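Local coordinates for protein beta-1,4-exocellulase (Thermobifida fusca, PDB 4B4H) that probably cleaves beta-1,4 linkages in cellulose as an exo-acting cellobiohydrolase, this chain being the glycoside hydrolase family 6 catalytic domain of a longer enzyme, at residues L174-N179 and V216-G221. Residues are numbered along the deposited sequence; the frame is centred on the assembly and turned at random.
Sequences LGEIPN and VDYVHG
Packing of the Tyr218 ring on the backbone of Gly175 and Glu176, extended by one water bridge, joins the C-terminal end of helix 162-175 to the 3-10 segment 216-218. These neighbouring connections lead into adjacent parallel strands, 180-185 and 221-224, of the distorted beta/alpha barrel of family 6 glycoside hydrolases. The two backbones come closest at Gly175 and Tyr218, whose CA atoms are 4.7 Å apart. Glycine suits this place because a beta carbon would point at the tyrosine and collide with Tyr218 CB.

The ring lies obliquely against the Gly175-Glu176 peptide, with Tyr218 CD1 3.7 Å from Gly175 C. Its CG stands anti to the carbonyl carbon (chi1 -59°), which sends the ring alongside the peptide. Tyrosine adds to this flat hydrocarbon surface a hydroxyl that reaches a water, 2.7 Å from Tyr218 OH, which donates to the ready carboxylate acceptor Glu176 OE2 at 2.9 Å. A phenylalanine in place of Tyr218 would probably keep much of the ring packing but leave this water without its phenolic partner.

At the backbone, Tyr218 O accepts a hydrogen bond from Asn182 ND2 of strand 180-185, while Gly175 O receives one from Lys2 NZ. With no direct hydrogen bond between the segments, this structural junction relies on van der Waals contact of the ring against the bare backbone of a glycine and a solvent-mediated polar link at the hydroxyl.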
ATOM      1  N   LEU A 174     -15.200  -3.988  11.643  1.00  7.10           N
ATOM      2  CA  LEU A 174     -14.002  -4.741  11.958  0.50  7.15           C
ATOM      3  C   LEU A 174     -13.442  -4.241  13.284  1.00  7.29           C
ATOM      4  O   LEU A 174     -12.955  -5.025  14.079  1.00  7.39           O
ATOM      5  CB  LEU A 174     -12.973  -4.639  10.830  0.50  7.03           C
ATOM      6  CG  LEU A 174     -13.446  -5.037   9.425  0.50  6.88           C
ATOM      7  CD1 LEU A 174     -12.263  -5.099   8.467  0.50  6.92           C
ATOM      8  CD2 LEU A 174     -14.205  -6.362   9.431  0.50  6.77           C
ATOM      9  N   GLY A 175     -13.551  -2.936  13.527  1.00  7.44           N
ATOM     10  CA  GLY A 175     -13.046  -2.347  14.779  1.00  7.83           C
ATOM     11  C   GLY A 175     -13.728  -2.826  16.046  1.00  8.25           C
ATOM     12  O   GLY A 175     -13.118  -2.806  17.121  1.00  8.66           O
ATOM     13  N   GLU A 176     -14.995  -3.219  15.957  1.00  8.60           N
ATOM     14  CA  GLU A 176     -15.663  -3.795  17.137  1.00  8.89           C
ATOM     15  C   GLU A 176     -14.981  -5.103  17.592  1.00  9.17           C
ATOM     16  O   GLU A 176     -14.903  -5.383  18.805  1.00  9.42           O
ATOM     17  CB  GLU A 176     -17.157  -3.995  16.876  1.00  9.30           C
ATOM     18  CG  GLU A 176     -17.929  -2.685  16.883  1.00  9.62           C
ATOM     19  CD  GLU A 176     -19.288  -2.772  16.206  1.00  9.72           C
ATOM     20  OE1 GLU A 176     -19.656  -3.853  15.726  1.00 10.25           O
ATOM     21  OE2 GLU A 176     -19.993  -1.743  16.158  1.00 10.00           O
ATOM     22  N   ILE A 177     -14.462  -5.865  16.626  1.00  8.87           N
ATOM     23  CA  ILE A 177     -13.917  -7.216  16.850  1.00  9.03           C
ATOM     24  C   ILE A 177     -12.629  -7.115  17.697  1.00  9.34           C
ATOM     25  O   ILE A 177     -11.715  -6.355  17.367  1.00  8.95           O
ATOM     26  CB  ILE A 177     -13.686  -7.927  15.489  1.00  8.77           C
ATOM     27  CG1 ILE A 177     -14.945  -7.780  14.607  1.00  8.72           C
ATOM     28  CG2 ILE A 177     -13.331  -9.395  15.652  1.00  8.95           C
ATOM     29  CD1 ILE A 177     -14.943  -8.545  13.303  1.00  9.00           C
ATOM     30  N   PRO A 178     -12.569  -7.855  18.821  1.00  9.93           N
ATOM     31  CA  PRO A 178     -11.517  -7.653  19.831  1.00 10.16           C
ATOM     32  C   PRO A 178     -10.071  -7.803  19.380  1.00 10.36           C
ATOM     33  O   PRO A 178      -9.204  -7.115  19.923  1.00 10.76           O
ATOM     34  CB  PRO A 178     -11.837  -8.699  20.906  1.00 10.59           C
ATOM     35  CG  PRO A 178     -12.811  -9.635  20.305  1.00 10.69           C
ATOM     36  CD  PRO A 178     -13.522  -8.908  19.212  1.00 10.36           C
ATOM     37  N   ASN A 179      -9.794  -8.692  18.436  1.00  9.82           N
ATOM     38  CA  ASN A 179      -8.392  -8.904  18.028  1.00  9.37           C
ATOM     39  C   ASN A 179      -8.129  -8.447  16.591  1.00  8.60           C
ATOM     40  O   ASN A 179      -7.257  -8.967  15.908  1.00  8.06           O
ATOM     41  CB  ASN A 179      -7.977 -10.367  18.265  1.00 10.05           C
ATOM     42  CG  ASN A 179      -8.839 -11.342  17.489  1.00 10.31           C
ATOM     43  OD1 ASN A 179      -9.882 -10.964  16.968  1.00 10.84           O
ATOM     44  ND2 ASN A 179      -8.406 -12.602  17.400  1.00 10.59           N
ATOM     45  N   VAL A 216     -12.569   7.527  16.061  1.00 10.41           N
ATOM     46  CA  VAL A 216     -11.100   7.340  16.003  1.00 11.12           C
ATOM     47  C   VAL A 216     -10.640   6.135  16.816  1.00 11.65           C
ATOM     48  O   VAL A 216      -9.586   5.575  16.557  1.00 11.64           O
ATOM     49  CB  VAL A 216     -10.319   8.618  16.418  1.00 11.13           C
ATOM     50  CG1 VAL A 216     -10.688   9.792  15.513  1.00 11.11           C
ATOM     51  CG2 VAL A 216     -10.521   8.955  17.901  1.00 11.14           C
ATOM     52  N   ASP A 217     -11.448   5.728  17.791  1.00 12.30           N
ATOM     53  CA  ASP A 217     -11.158   4.555  18.616  1.00 12.81           C
ATOM     54  C   ASP A 217     -11.212   3.217  17.853  1.00 12.15           C
ATOM     55  O   ASP A 217     -10.846   2.167  18.400  1.00 12.74           O
ATOM     56  CB  ASP A 217     -12.084   4.558  19.836  1.00 14.69           C
ATOM     57  CG  ASP A 217     -11.706   5.647  20.856  1.00 15.89           C
ATOM     58  OD1 ASP A 217     -10.532   5.704  21.264  1.00 16.92           O
ATOM     59  OD2 ASP A 217     -12.573   6.451  21.258  1.00 17.12           O
ATOM     60  N   TYR A 218     -11.664   3.253  16.591  1.00 11.14           N
ATOM     61  CA  TYR A 218     -11.603   2.072  15.717  1.00 10.34           C
ATOM     62  C   TYR A 218     -10.409   2.098  14.750  1.00  9.72           C
ATOM     63  O   TYR A 218     -10.262   1.207  13.909  1.00 10.24           O
ATOM     64  CB  TYR A 218     -12.912   1.894  14.939  1.00 10.77           C
ATOM     65  CG  TYR A 218     -14.117   1.727  15.826  1.00 11.32           C
ATOM     66  CD1 TYR A 218     -14.130   0.797  16.874  1.00 11.66           C
ATOM     67  CD2 TYR A 218     -15.239   2.515  15.629  1.00 11.64           C
ATOM     68  CE1 TYR A 218     -15.244   0.663  17.684  1.00 11.82           C
ATOM     69  CE2 TYR A 218     -16.358   2.392  16.432  1.00 12.05           C
ATOM     70  CZ  TYR A 218     -16.357   1.465  17.457  1.00 12.04           C
ATOM     71  OH  TYR A 218     -17.470   1.369  18.251  1.00 12.51           O
ATOM     72  N   VAL A 219      -9.565   3.123  14.863  1.00  9.26           N
ATOM     73  CA  VAL A 219      -8.363   3.206  14.031  1.00  8.60           C
ATOM     74  C   VAL A 219      -7.129   2.987  14.885  1.00  8.52           C
ATOM     75  O   VAL A 219      -6.874   3.741  15.825  1.00  8.87           O
ATOM     76  CB  VAL A 219      -8.264   4.560  13.299  1.00  8.33           C
ATOM     77  CG1 VAL A 219      -7.031   4.591  12.392  1.00  8.57           C
ATOM     78  CG2 VAL A 219      -9.513   4.781  12.458  1.00  8.19           C
ATOM     79  N   HIS A 220      -6.376   1.942  14.546  1.00  8.33           N
ATOM     80  CA  HIS A 220      -5.200   1.591  15.312  1.00  8.39           C
ATOM     81  C   HIS A 220      -3.984   2.252  14.743  1.00  7.90           C
ATOM     82  O   HIS A 220      -2.966   2.408  15.440  1.00  7.94           O
ATOM     83  CB  HIS A 220      -5.011   0.075  15.349  1.00  9.35           C
ATOM     84  CG  HIS A 220      -4.229  -0.394  16.549  1.00  9.93           C
ATOM     85  ND1 HIS A 220      -4.781  -0.518  17.770  1.00 10.84           N
ATOM     86  CD2 HIS A 220      -2.888  -0.725  16.690  1.00 10.36           C
ATOM     87  CE1 HIS A 220      -3.846  -0.917  18.645  1.00 11.24           C
ATOM     88  NE2 HIS A 220      -2.688  -1.046  17.987  1.00 10.75           N
ATOM     89  N   GLY A 221      -4.075   2.655  13.478  1.00  7.56           N
ATOM     90  CA  GLY A 221      -2.965   3.298  12.816  1.00  7.19           C
ATOM     91  C   GLY A 221      -3.197   3.511  11.349  1.00  6.90           C
ATOM     92  O   GLY A 221      -4.338   3.455  10.884  1.00  6.93           O
TER
HETATM   93  O   HOH W   1     -20.041   0.904  17.455  1.00  9.95           O